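Long-range contacts in triabin (Triatoma pallidipennis, PDB 1AVG), which inhibits thrombin by forming a non-covalent one-to-one complex, suppressing fibrin formation and platelet aggregation while only minimally reducing the enzyme's amidolytic activity: residues 23-28 and 127-132; 52-57 and 136-141; 27-32 and 56-61. All coordinates share one frame; numbering follows the deposited sequence.

Contact 1. Residues 23-28 and 127-132; sequences GTWYLA and FERTKS. Unlike the reference sequence in segment 127-132: Phe127 (reference Leu).
Trp25 and Arg129 form the stacked pair that is a signature of the lipocalin fold: the tryptophan of the Gly-X-Trp sequence on the first strand carries the arginine that follows the last strand. The guanidinium lies flat on the indole, with centres 3.7 Å apart and planes at 11°. CZ sits over the five-membered ring in a cation-pi contact, while Arg129 CD stands 3.4 Å from the centroid of the six-membered ring, so methylene and charged group share one indole face. CG of Arg129 is turned anti to its backbone N (chi1 -154°), and bends at chi2 and chi3 lay the chain across the ring. Polar bonds help to fix the rotation of the guanidinium: NH1 donates to Thr24 O at 3.2 Å, in the guanidinium plane but above the carbonyl plane, and also reaches Asn22 O, while NE binds Tyr103 O. Trp25 NE1 donates to Phe20 O, and the Phe20 ring stacks on the indole. Between the strands, a single antiparallel hydrogen-bonded pair closes the barrel: Tyr26 N to Glu128 O and Glu128 N to Tyr26 O, each 2.8 Å and close to straight. Tyr26 points to the other side of the strand from Trp25, and Lys131 lies across its ring, CB 4.0 Å from the centroid. Outside the two segments, Glu128 OE2 pairs with a basic side chain of another protein chain. Trp25 CE3 meets Phe127 CB at 3.9 Å, and Leu27 CD2 lies over one face of the Phe127 ring, 4.1 Å from its centroid.

Contact 2. Residues 52-57 and 136-141; sequences QIVEIG and PDAKEI
This is an apolar strand-to-helix contact on the outside of the lipocalin barrel, where the short C-terminal helix 138-141 and the proline leading into it rest on strand 51-56. The evidence is the direction of the residues: the CB atoms of Gln52, Val54 and Ile56 point toward 136-141, whereas those of Ile53 and Glu55 point away. Val54 makes the central contacts with both branches. CG2 meets Ala138 CB at 3.8 Å, and CG1 meets Ile141 CD1 at 3.9 Å. Val54 and Ile141 reach toward each other tip to tip; with CG1 of Ile141 anti to the backbone N (chi1 176°) and the chain extended beyond, its end methyl, CD1, is carried to Val54. The small Ala138 side chain is consistent with the close approach of the first turn, the nearest pair of CA atoms, Val54 and Ala138, being 6.5 Å apart. The ends of the contact are looser: Ile56 CD1 is 4.4 Å from Pro136 CD, and Gln52 OE1 packs on Ala138 CB at 4.0 Å while hydrogen-bonded to Thr24 OG1. Asp137 holds the N-cap position, and its carbonyl O accepts from both Glu140 N and Ile141 N, which shapes the short helix. Strand 24-28 flanks the contact on one side, with Tyr26 OH bound to Ala138 N; on the other runs strand 37-43, which Pro136 and Ile141 touch and to which the disulfide Cys39-Cys142 fastens the end of the chain.

Contact 3. Residues 27-32 and 56-61; sequences LAHGPG and IGYNKF
His29 and Ile56 form the firm part of this contact, where two parallel strands end side by side at one rim of the barrel. Ile56 N donates to Leu27 O at 2.7 Å, nearly along the C=O axis, and its own carbonyl O accepts from His29 N at 2.9 Å, a more bent bond (130° at the hydrogen). Ile56 thus brackets Ala28 with its two backbone bonds, in a parallel bridge with CA atoms 4.5 Å apart. Beyond the bridge, the imidazole lies beside Tyr58 with planes at 21°, but the rings are slid apart and barely overlap; instead, Tyr58 CB sits over one imidazole face, 4.1 Å from the centroid. The closest ring atoms, His29 CE1 and Tyr58 CD1, are 3.5 Å apart. NE2 of His29 is bound by Glu55 OE2, which holds the ring in place. Farther along, the chains diverge: Pro31, Asn59 and Lys60 are exposed, and Pro31 packs on the backbone of another protein chain in the complex. Inward, Leu27 and His29 pack against strand 122-128, and Tyr58 against strand 106-115, its hydroxyl bonded to Glu121.

From the N terminus, strand 24-28 takes part first in contact 1, whose partner lies 99 residues on, and at its end in contact 3, whose partner lies 24 residues on. The shorter loop of contact 3 falls within the long one of contact 1, the two sharing Leu27 and Ala28. Contact 2 starts where contact 3 finishes, sharing Ile56 and Gly57, closes a loop of 79 residues and crosses contact 1, since 52-57 lies inside contact 1's loop and 136-141 beyond it. Contact 1 joins the outermost strands 24-28 and 122-128, contact 3 fixes the rim between strands 24-28 and 51-56, and contact 2 sets the C-terminal helix against the outer side of strand 51-56.

Contact 1. Residues 23-28 and 127-132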
ATOM      1  N   GLY C  23      -9.357 -27.091  -3.865  1.00 32.64           N
ATOM      2  CA  GLY C  23      -9.779 -26.216  -4.945  1.00 32.53           C
ATOM      3  C   GLY C  23      -8.736 -25.874  -5.994  1.00 29.87           C
ATOM      4  O   GLY C  23      -7.778 -26.619  -6.221  1.00 27.17           O
ATOM      5  N   THR C  24      -8.938 -24.731  -6.636  1.00 30.14           N
ATOM      6  CA  THR C  24      -8.054 -24.260  -7.690  1.00 28.49           C
ATOM      7  C   THR C  24      -7.519 -22.859  -7.396  1.00 27.91           C
ATOM      8  O   THR C  24      -8.251 -21.978  -6.952  1.00 26.57           O
ATOM      9  CB  THR C  24      -8.795 -24.237  -9.055  1.00 25.63           C
ATOM     10  OG1 THR C  24      -9.365 -25.531  -9.318  1.00 29.97           O
ATOM     11  CG2 THR C  24      -7.840 -23.864 -10.185  1.00 15.31           C
ATOM     12  N   TRP C  25      -6.222 -22.688  -7.626  1.00 30.23           N
ATOM     13  CA  TRP C  25      -5.539 -21.417  -7.440  1.00 27.28           C
ATOM     14  C   TRP C  25      -4.860 -21.152  -8.767  1.00 27.69           C
ATOM     15  O   TRP C  25      -4.360 -22.076  -9.408  1.00 29.93           O
ATOM     16  CB  TRP C  25      -4.460 -21.519  -6.366  1.00 24.61           C
ATOM     17  CG  TRP C  25      -4.965 -21.681  -4.968  1.00 28.99           C
ATOM     18  CD1 TRP C  25      -5.050 -22.845  -4.255  1.00 30.14           C
ATOM     19  CD2 TRP C  25      -5.362 -20.632  -4.071  1.00 27.41           C
ATOM     20  NE1 TRP C  25      -5.462 -22.584  -2.968  1.00 27.77           N
ATOM     21  CE2 TRP C  25      -5.656 -21.233  -2.829  1.00 31.02           C
ATOM     22  CE3 TRP C  25      -5.489 -19.243  -4.195  1.00 26.90           C
ATOM     23  CZ2 TRP C  25      -6.066 -20.487  -1.717  1.00 30.43           C
ATOM     24  CZ3 TRP C  25      -5.897 -18.506  -3.090  1.00 19.76           C
ATOM     25  CH2 TRP C  25      -6.178 -19.130  -1.869  1.00 18.80           C
ATOM     26  N   TYR C  26      -4.884 -19.904  -9.203  1.00 26.21           N
ATOM     27  CA  TYR C  26      -4.246 -19.506 -10.448  1.00 18.49           C
ATOM     28  C   TYR C  26      -3.036 -18.670 -10.071  1.00 13.76           C
ATOM     29  O   TYR C  26      -3.114 -17.829  -9.191  1.00 14.05           O
ATOM     30  CB  TYR C  26      -5.216 -18.702 -11.304  1.00 12.74           C
ATOM     31  CG  TYR C  26      -6.331 -19.533 -11.886  1.00  7.06           C
ATOM     32  CD1 TYR C  26      -7.504 -19.757 -11.174  1.00 10.66           C
ATOM     33  CD2 TYR C  26      -6.221 -20.072 -13.163  1.00  8.48           C
ATOM     34  CE1 TYR C  26      -8.547 -20.498 -11.724  1.00 12.19           C
ATOM     35  CE2 TYR C  26      -7.245 -20.808 -13.724  1.00 10.58           C
ATOM     36  CZ  TYR C  26      -8.409 -21.017 -13.004  1.00 17.99           C
ATOM     37  OH  TYR C  26      -9.445 -21.713 -13.592  1.00 25.11           O
ATOM     38  N   LEU C  27      -1.918 -18.905 -10.736  1.00 15.86           N
ATOM     39  CA  LEU C  27      -0.689 -18.197 -10.430  1.00 20.14           C
ATOM     40  C   LEU C  27       0.014 -17.694 -11.696  1.00 25.24           C
ATOM     41  O   LEU C  27       0.521 -18.487 -12.486  1.00 27.69           O
ATOM     42  CB  LEU C  27       0.211 -19.137  -9.621  1.00 11.23           C
ATOM     43  CG  LEU C  27       1.722 -18.980  -9.527  1.00  7.33           C
ATOM     44  CD1 LEU C  27       2.110 -17.676  -8.875  1.00  9.93           C
ATOM     45  CD2 LEU C  27       2.248 -20.139  -8.714  1.00 14.65           C
ATOM     46  N   ALA C  28       0.010 -16.377 -11.899  1.00 24.65           N
ATOM     47  CA  ALA C  28       0.651 -15.772 -13.063  1.00 21.99           C
ATOM     48  C   ALA C  28       1.955 -15.143 -12.633  1.00 22.92           C
ATOM     49  O   ALA C  28       2.094 -14.690 -11.496  1.00 26.06           O
ATOM     50  CB  ALA C  28      -0.246 -14.727 -13.683  1.00 21.06           C
ATOM     51  N   PHE C 127      -0.697 -16.466  -5.216  1.00 14.43           N
ATOM     52  CA  PHE C 127      -1.693 -17.399  -5.735  1.00 14.96           C
ATOM     53  C   PHE C 127      -3.057 -16.730  -5.658  1.00 18.08           C
ATOM     54  O   PHE C 127      -3.471 -16.271  -4.596  1.00 24.06           O
ATOM     55  CB  PHE C 127      -1.727 -18.689  -4.903  1.00 19.28           C
ATOM     56  CG  PHE C 127      -0.456 -19.512  -4.962  1.00 24.35           C
ATOM     57  CD1 PHE C 127       0.650 -19.176  -4.187  1.00 27.28           C
ATOM     58  CD2 PHE C 127      -0.394 -20.670  -5.740  1.00 28.96           C
ATOM     59  CE1 PHE C 127       1.792 -19.985  -4.180  1.00 26.90           C
ATOM     60  CE2 PHE C 127       0.747 -21.484  -5.737  1.00 23.13           C
ATOM     61  CZ  PHE C 127       1.834 -21.141  -4.957  1.00 21.77           C
ATOM     62  N   GLU C 128      -3.753 -16.664  -6.780  1.00 20.45           N
ATOM     63  CA  GLU C 128      -5.070 -16.053  -6.820  1.00 22.11           C
ATOM     64  C   GLU C 128      -6.163 -17.099  -6.784  1.00 25.08           C
ATOM     65  O   GLU C 128      -6.010 -18.181  -7.339  1.00 31.26           O
ATOM     66  CB  GLU C 128      -5.224 -15.223  -8.084  1.00 16.76           C
ATOM     67  CG  GLU C 128      -4.407 -13.973  -8.057  1.00 20.76           C
ATOM     68  CD  GLU C 128      -4.661 -13.109  -9.254  1.00 25.27           C
ATOM     69  OE1 GLU C 128      -5.806 -12.622  -9.411  1.00 27.36           O
ATOM     70  OE2 GLU C 128      -3.712 -12.920 -10.042  1.00 34.50           O
ATOM     71  N   ARG C 129      -7.261 -16.783  -6.117  1.00 24.24           N
ATOM     72  CA  ARG C 129      -8.375 -17.706  -6.037  1.00 25.76           C
ATOM     73  C   ARG C 129      -9.301 -17.433  -7.220  1.00 31.63           C
ATOM     74  O   ARG C 129     -10.024 -18.319  -7.670  1.00 34.67           O
ATOM     75  CB  ARG C 129      -9.104 -17.523  -4.706  1.00 20.60           C
ATOM     76  CG  ARG C 129      -9.854 -18.744  -4.213  1.00 19.38           C
ATOM     77  CD  ARG C 129      -8.965 -19.969  -4.191  1.00 21.91           C
ATOM     78  NE  ARG C 129      -9.040 -20.713  -2.935  1.00 25.76           N
ATOM     79  CZ  ARG C 129      -8.884 -22.033  -2.826  1.00 26.55           C
ATOM     80  NH1 ARG C 129      -8.651 -22.780  -3.896  1.00 21.84           N
ATOM     81  NH2 ARG C 129      -8.904 -22.602  -1.631  1.00 32.62           N
ATOM     82  N   THR C 130      -9.240 -16.212  -7.747  1.00 36.36           N
ATOM     83  CA  THR C 130     -10.065 -15.810  -8.886  1.00 37.96           C
ATOM     84  C   THR C 130      -9.259 -15.754 -10.192  1.00 38.33           C
ATOM     85  O   THR C 130      -8.146 -15.214 -10.227  1.00 37.21           O
ATOM     86  CB  THR C 130     -10.779 -14.446  -8.595  1.00 42.30           C
ATOM     87  OG1 THR C 130     -12.197 -14.649  -8.536  1.00 42.85           O
ATOM     88  CG2 THR C 130     -10.448 -13.375  -9.650  1.00 44.20           C
ATOM     89  N   LYS C 131      -9.823 -16.323 -11.257  1.00 36.91           N
ATOM     90  CA  LYS C 131      -9.171 -16.342 -12.558  1.00 36.87           C
ATOM     91  C   LYS C 131      -9.188 -14.973 -13.224  1.00 37.89           C
ATOM     92  O   LYS C 131     -10.237 -14.350 -13.373  1.00 40.21           O
ATOM     93  CB  LYS C 131      -9.829 -17.367 -13.475  1.00 35.51           C
ATOM     94  CG  LYS C 131      -9.244 -17.378 -14.876  1.00 43.22           C
ATOM     95  CD  LYS C 131      -9.748 -18.558 -15.688  1.00 50.94           C
ATOM     96  CE  LYS C 131     -11.243 -18.490 -15.895  1.00 52.89           C
ATOM     97  NZ  LYS C 131     -11.729 -19.738 -16.522  1.00 56.59           N
ATOM     98  N   SER C 132      -8.024 -14.533 -13.670  1.00 41.64           N
ATOM     99  CA  SER C 132      -7.893 -13.235 -14.315  1.00 46.21           C
ATOM    100  C   SER C 132      -8.304 -13.274 -15.787  1.00 48.12           C
ATOM    101  O   SER C 132      -7.550 -12.829 -16.645  1.00 51.34           O
ATOM    102  CB  SER C 132      -6.444 -12.738 -14.168  1.00 47.45           C
ATOM    103  OG  SER C 132      -6.292 -11.371 -14.508  1.00 50.97           O
TER
HETATM  104  O   HOH W   1      -0.752 -14.195  -9.665  1.00 13.71           O

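Contact 2. Residues 52-57 and 136-141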
ATOM      1  N   GLN C  52      -5.611 -27.846  -7.573  1.00 38.80           N
ATOM      2  CA  GLN C  52      -5.099 -27.601  -8.911  1.00 33.88           C
ATOM      3  C   GLN C  52      -4.505 -26.204  -8.964  1.00 32.68           C
ATOM      4  O   GLN C  52      -5.211 -25.213  -8.753  1.00 34.02           O
ATOM      5  CB  GLN C  52      -6.211 -27.716  -9.948  1.00 34.23           C
ATOM      6  CG  GLN C  52      -7.003 -29.004  -9.881  1.00 38.72           C
ATOM      7  CD  GLN C  52      -8.149 -29.015 -10.866  1.00 43.77           C
ATOM      8  OE1 GLN C  52      -8.913 -28.052 -10.966  1.00 46.68           O
ATOM      9  NE2 GLN C  52      -8.269 -30.101 -11.614  1.00 51.49           N
ATOM     10  N   ILE C  53      -3.196 -26.131  -9.164  1.00 27.47           N
ATOM     11  CA  ILE C  53      -2.511 -24.855  -9.262  1.00 23.39           C
ATOM     12  C   ILE C  53      -2.245 -24.687 -10.750  1.00 24.47           C
ATOM     13  O   ILE C  53      -1.616 -25.541 -11.370  1.00 27.86           O
ATOM     14  CB  ILE C  53      -1.149 -24.855  -8.526  1.00 23.52           C
ATOM     15  CG1 ILE C  53      -1.294 -25.345  -7.076  1.00 25.91           C
ATOM     16  CG2 ILE C  53      -0.530 -23.465  -8.578  1.00 26.51           C
ATOM     17  CD1 ILE C  53      -1.589 -24.279  -6.053  1.00 25.49           C
ATOM     18  N   VAL C  54      -2.815 -23.650 -11.343  1.00 22.56           N
ATOM     19  CA  VAL C  54      -2.604 -23.376 -12.751  1.00 15.40           C
ATOM     20  C   VAL C  54      -1.557 -22.270 -12.773  1.00 15.88           C
ATOM     21  O   VAL C  54      -1.830 -21.160 -12.329  1.00 16.56           O
ATOM     22  CB  VAL C  54      -3.907 -22.907 -13.429  1.00  9.55           C
ATOM     23  CG1 VAL C  54      -3.643 -22.478 -14.851  1.00 10.04           C
ATOM     24  CG2 VAL C  54      -4.927 -24.025 -13.414  1.00  6.41           C
ATOM     25  N   GLU C  55      -0.345 -22.601 -13.210  1.00 11.47           N
ATOM     26  CA  GLU C  55       0.746 -21.635 -13.267  1.00  9.70           C
ATOM     27  C   GLU C  55       0.923 -21.085 -14.674  1.00 13.33           C
ATOM     28  O   GLU C  55       0.990 -21.843 -15.634  1.00 19.05           O
ATOM     29  CB  GLU C  55       2.043 -22.274 -12.777  1.00  2.31           C
ATOM     30  CG  GLU C  55       3.200 -21.295 -12.674  1.00  5.59           C
ATOM     31  CD  GLU C  55       4.309 -21.788 -11.774  1.00  8.88           C
ATOM     32  OE1 GLU C  55       4.109 -22.786 -11.058  1.00  6.88           O
ATOM     33  OE2 GLU C  55       5.392 -21.173 -11.773  1.00 12.18           O
ATOM     34  N   ILE C  56       1.057 -19.768 -14.784  1.00 15.51           N
ATOM     35  CA  ILE C  56       1.195 -19.098 -16.075  1.00 14.57           C
ATOM     36  C   ILE C  56       2.433 -18.212 -16.154  1.00 16.19           C
ATOM     37  O   ILE C  56       2.810 -17.572 -15.166  1.00 22.18           O
ATOM     38  CB  ILE C  56      -0.017 -18.191 -16.321  1.00 13.82           C
ATOM     39  CG1 ILE C  56      -1.312 -18.979 -16.140  1.00 16.42           C
ATOM     40  CG2 ILE C  56       0.040 -17.608 -17.709  1.00 16.89           C
ATOM     41  CD1 ILE C  56      -2.401 -18.213 -15.417  1.00 15.29           C
ATOM     42  N   GLY C  57       3.064 -18.195 -17.325  1.00 14.94           N
ATOM     43  CA  GLY C  57       4.230 -17.356 -17.571  1.00 16.02           C
ATOM     44  C   GLY C  57       5.593 -17.823 -17.097  1.00 20.72           C
ATOM     45  O   GLY C  57       6.575 -17.061 -17.163  1.00 18.55           O
ATOM     46  N   PRO C 136      -6.319 -19.587 -18.700  1.00 36.04           N
ATOM     47  CA  PRO C 136      -7.045 -20.728 -19.246  1.00 38.03           C
ATOM     48  C   PRO C 136      -7.902 -21.255 -18.101  1.00 42.93           C
ATOM     49  O   PRO C 136      -7.530 -21.119 -16.931  1.00 46.32           O
ATOM     50  CB  PRO C 136      -5.923 -21.715 -19.560  1.00 33.85           C
ATOM     51  CG  PRO C 136      -4.730 -20.832 -19.797  1.00 32.19           C
ATOM     52  CD  PRO C 136      -4.867 -19.833 -18.704  1.00 34.03           C
ATOM     53  N   ASP C 137      -9.062 -21.811 -18.414  1.00 45.16           N
ATOM     54  CA  ASP C 137      -9.904 -22.365 -17.362  1.00 46.49           C
ATOM     55  C   ASP C 137      -9.187 -23.618 -16.878  1.00 42.70           C
ATOM     56  O   ASP C 137      -8.671 -24.388 -17.685  1.00 42.45           O
ATOM     57  CB  ASP C 137     -11.291 -22.722 -17.912  1.00 51.47           C
ATOM     58  CG  ASP C 137     -12.227 -23.287 -16.849  1.00 55.13           C
ATOM     59  OD1 ASP C 137     -12.148 -22.858 -15.678  1.00 55.24           O
ATOM     60  OD2 ASP C 137     -13.061 -24.152 -17.195  1.00 60.22           O
ATOM     61  N   ALA C 138      -9.120 -23.809 -15.567  1.00 42.85           N
ATOM     62  CA  ALA C 138      -8.464 -24.983 -15.011  1.00 43.07           C
ATOM     63  C   ALA C 138      -9.047 -26.248 -15.637  1.00 46.10           C
ATOM     64  O   ALA C 138      -8.318 -27.186 -15.923  1.00 46.22           O
ATOM     65  CB  ALA C 138      -8.620 -25.013 -13.503  1.00 39.82           C
ATOM     66  N   LYS C 139     -10.349 -26.234 -15.911  1.00 48.13           N
ATOM     67  CA  LYS C 139     -11.037 -27.377 -16.513  1.00 50.06           C
ATOM     68  C   LYS C 139     -10.511 -27.706 -17.920  1.00 54.41           C
ATOM     69  O   LYS C 139     -10.541 -28.859 -18.353  1.00 57.10           O
ATOM     70  CB  LYS C 139     -12.548 -27.118 -16.546  1.00 43.34           C
ATOM     71  N   GLU C 140     -10.042 -26.692 -18.637  1.00 54.90           N
ATOM     72  CA  GLU C 140      -9.516 -26.892 -19.979  1.00 57.28           C
ATOM     73  C   GLU C 140      -8.096 -27.443 -19.920  1.00 58.06           C
ATOM     74  O   GLU C 140      -7.767 -28.402 -20.612  1.00 61.67           O
ATOM     75  CB  GLU C 140      -9.495 -25.570 -20.757  1.00 64.23           C
ATOM     76  CG  GLU C 140     -10.860 -24.921 -20.982  1.00 75.90           C
ATOM     77  CD  GLU C 140     -10.766 -23.451 -21.399  1.00 79.61           C
ATOM     78  OE1 GLU C 140      -9.680 -23.000 -21.833  1.00 79.89           O
ATOM     79  OE2 GLU C 140     -11.786 -22.738 -21.280  1.00 82.77           O
ATOM     80  N   ILE C 141      -7.257 -26.812 -19.100  1.00 55.78           N
ATOM     81  CA  ILE C 141      -5.846 -27.182 -18.948  1.00 51.18           C
ATOM     82  C   ILE C 141      -5.532 -28.402 -18.071  1.00 44.76           C
ATOM     83  O   ILE C 141      -4.541 -29.101 -18.307  1.00 40.22           O
ATOM     84  CB  ILE C 141      -5.019 -25.966 -18.433  1.00 52.89           C
ATOM     85  CG1 ILE C 141      -3.563 -26.362 -18.187  1.00 55.22           C
ATOM     86  CG2 ILE C 141      -5.636 -25.391 -17.154  1.00 52.90           C
ATOM     87  CD1 ILE C 141      -2.780 -25.305 -17.458  1.00 60.40           C
TER

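Contact 3. Residues 27-32 and 56-61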
ATOM      1  N   LEU C  27      -1.918 -18.905 -10.736  1.00 15.86           N
ATOM      2  CA  LEU C  27      -0.689 -18.197 -10.430  1.00 20.14           C
ATOM      3  C   LEU C  27       0.014 -17.694 -11.696  1.00 25.24           C
ATOM      4  O   LEU C  27       0.521 -18.487 -12.486  1.00 27.69           O
ATOM      5  CB  LEU C  27       0.211 -19.137  -9.621  1.00 11.23           C
ATOM      6  CG  LEU C  27       1.722 -18.980  -9.527  1.00  7.33           C
ATOM      7  CD1 LEU C  27       2.110 -17.676  -8.875  1.00  9.93           C
ATOM      8  CD2 LEU C  27       2.248 -20.139  -8.714  1.00 14.65           C
ATOM      9  N   ALA C  28       0.010 -16.377 -11.899  1.00 24.65           N
ATOM     10  CA  ALA C  28       0.651 -15.772 -13.063  1.00 21.99           C
ATOM     11  C   ALA C  28       1.955 -15.143 -12.633  1.00 22.92           C
ATOM     12  O   ALA C  28       2.094 -14.690 -11.496  1.00 26.06           O
ATOM     13  CB  ALA C  28      -0.246 -14.727 -13.683  1.00 21.06           C
ATOM     14  N   HIS C  29       2.915 -15.115 -13.548  1.00 25.25           N
ATOM     15  CA  HIS C  29       4.221 -14.536 -13.242  1.00 28.55           C
ATOM     16  C   HIS C  29       4.361 -13.101 -13.711  1.00 33.48           C
ATOM     17  O   HIS C  29       5.434 -12.513 -13.623  1.00 38.38           O
ATOM     18  CB  HIS C  29       5.345 -15.408 -13.812  1.00 21.99           C
ATOM     19  CG  HIS C  29       5.611 -16.642 -13.009  1.00  8.25           C
ATOM     20  ND1 HIS C  29       6.798 -16.857 -12.347  1.00 13.87           N
ATOM     21  CD2 HIS C  29       4.836 -17.722 -12.746  1.00  8.88           C
ATOM     22  CE1 HIS C  29       6.749 -18.015 -11.714  1.00 11.87           C
ATOM     23  NE2 HIS C  29       5.566 -18.558 -11.940  1.00  5.44           N
ATOM     24  N   GLY C  30       3.255 -12.539 -14.177  1.00 39.51           N
ATOM     25  CA  GLY C  30       3.245 -11.171 -14.660  1.00 41.52           C
ATOM     26  C   GLY C  30       1.864 -10.851 -15.187  1.00 43.88           C
ATOM     27  O   GLY C  30       1.108 -11.768 -15.508  1.00 47.58           O
ATOM     28  N   PRO C  31       1.504  -9.566 -15.294  1.00 45.49           N
ATOM     29  CA  PRO C  31       0.185  -9.168 -15.792  1.00 49.64           C
ATOM     30  C   PRO C  31      -0.117  -9.737 -17.176  1.00 54.72           C
ATOM     31  O   PRO C  31      -1.122 -10.427 -17.372  1.00 57.62           O
ATOM     32  CB  PRO C  31       0.294  -7.646 -15.843  1.00 49.00           C
ATOM     33  CG  PRO C  31       1.256  -7.337 -14.726  1.00 48.18           C
ATOM     34  CD  PRO C  31       2.309  -8.390 -14.923  1.00 46.68           C
ATOM     35  N   GLY C  32       0.790  -9.474 -18.115  1.00 54.97           N
ATOM     36  CA  GLY C  32       0.622  -9.920 -19.488  1.00 54.30           C
ATOM     37  C   GLY C  32       0.774 -11.394 -19.812  1.00 52.92           C
ATOM     38  O   GLY C  32      -0.132 -11.984 -20.404  1.00 51.88           O
ATOM     39  N   ILE C  56       1.057 -19.768 -14.784  1.00 15.51           N
ATOM     40  CA  ILE C  56       1.195 -19.098 -16.075  1.00 14.57           C
ATOM     41  C   ILE C  56       2.433 -18.212 -16.154  1.00 16.19           C
ATOM     42  O   ILE C  56       2.810 -17.572 -15.166  1.00 22.18           O
ATOM     43  CB  ILE C  56      -0.017 -18.191 -16.321  1.00 13.82           C
ATOM     44  CG1 ILE C  56      -1.312 -18.979 -16.140  1.00 16.42           C
ATOM     45  CG2 ILE C  56       0.040 -17.608 -17.709  1.00 16.89           C
ATOM     46  CD1 ILE C  56      -2.401 -18.213 -15.417  1.00 15.29           C
ATOM     47  N   GLY C  57       3.064 -18.195 -17.325  1.00 14.94           N
ATOM     48  CA  GLY C  57       4.230 -17.356 -17.571  1.00 16.02           C
ATOM     49  C   GLY C  57       5.593 -17.823 -17.097  1.00 20.72           C
ATOM     50  O   GLY C  57       6.575 -17.061 -17.163  1.00 18.55           O
ATOM     51  N   TYR C  58       5.673 -19.065 -16.623  1.00 23.71           N
ATOM     52  CA  TYR C  58       6.938 -19.595 -16.136  1.00 27.41           C
ATOM     53  C   TYR C  58       7.683 -20.258 -17.278  1.00 32.95           C
ATOM     54  O   TYR C  58       7.455 -21.419 -17.600  1.00 37.34           O
ATOM     55  CB  TYR C  58       6.706 -20.583 -14.997  1.00 28.01           C
ATOM     56  CG  TYR C  58       7.942 -20.895 -14.184  1.00 25.45           C
ATOM     57  CD1 TYR C  58       8.823 -19.889 -13.799  1.00 24.04           C
ATOM     58  CD2 TYR C  58       8.220 -22.201 -13.787  1.00 28.45           C
ATOM     59  CE1 TYR C  58       9.951 -20.174 -13.039  1.00 29.92           C
ATOM     60  CE2 TYR C  58       9.340 -22.500 -13.029  1.00 33.43           C
ATOM     61  CZ  TYR C  58      10.203 -21.485 -12.657  1.00 35.80           C
ATOM     62  OH  TYR C  58      11.319 -21.789 -11.913  1.00 43.16           O
ATOM     63  N   ASN C  59       8.598 -19.502 -17.868  1.00 37.59           N
ATOM     64  CA  ASN C  59       9.418 -19.941 -18.996  1.00 39.14           C
ATOM     65  C   ASN C  59      10.142 -21.280 -18.860  1.00 38.61           C
ATOM     66  O   ASN C  59      10.641 -21.808 -19.852  1.00 42.86           O
ATOM     67  CB  ASN C  59      10.436 -18.848 -19.340  1.00 42.55           C
ATOM     68  CG  ASN C  59      11.103 -18.264 -18.102  1.00 49.28           C
ATOM     69  OD1 ASN C  59      11.734 -18.980 -17.320  1.00 51.88           O
ATOM     70  ND2 ASN C  59      10.921 -16.968 -17.894  1.00 51.20           N
ATOM     71  N   LYS C  60      10.209 -21.829 -17.651  1.00 36.97           N
ATOM     72  CA  LYS C  60      10.889 -23.107 -17.440  1.00 37.55           C
ATOM     73  C   LYS C  60      10.013 -24.326 -17.765  1.00 38.83           C
ATOM     74  O   LYS C  60      10.531 -25.433 -17.917  1.00 44.49           O
ATOM     75  CB  LYS C  60      11.397 -23.210 -15.999  1.00 37.67           C
ATOM     76  CG  LYS C  60      12.216 -22.014 -15.541  1.00 49.72           C
ATOM     77  CD  LYS C  60      13.706 -22.203 -15.759  1.00 58.70           C
ATOM     78  CE  LYS C  60      14.304 -23.132 -14.705  1.00 64.49           C
ATOM     79  NZ  LYS C  60      15.789 -23.243 -14.816  1.00 67.37           N
ATOM     80  N   PHE C  61       8.700 -24.118 -17.885  1.00 34.02           N
ATOM     81  CA  PHE C  61       7.755 -25.198 -18.173  1.00 31.72           C
ATOM     82  C   PHE C  61       7.291 -25.254 -19.631  1.00 34.39           C
ATOM     83  O   PHE C  61       7.168 -24.232 -20.300  1.00 36.97           O
ATOM     84  CB  PHE C  61       6.506 -25.069 -17.287  1.00 28.04           C
ATOM     85  CG  PHE C  61       6.761 -25.279 -15.820  1.00 23.55           C
ATOM     86  CD1 PHE C  61       7.768 -26.126 -15.380  1.00 24.51           C
ATOM     87  CD2 PHE C  61       5.986 -24.620 -14.877  1.00 23.91           C
ATOM     88  CE1 PHE C  61       7.996 -26.310 -14.021  1.00 26.23           C
ATOM     89  CE2 PHE C  61       6.207 -24.800 -13.518  1.00 24.68           C
ATOM     90  CZ  PHE C  61       7.214 -25.645 -13.090  1.00 25.30           C
TER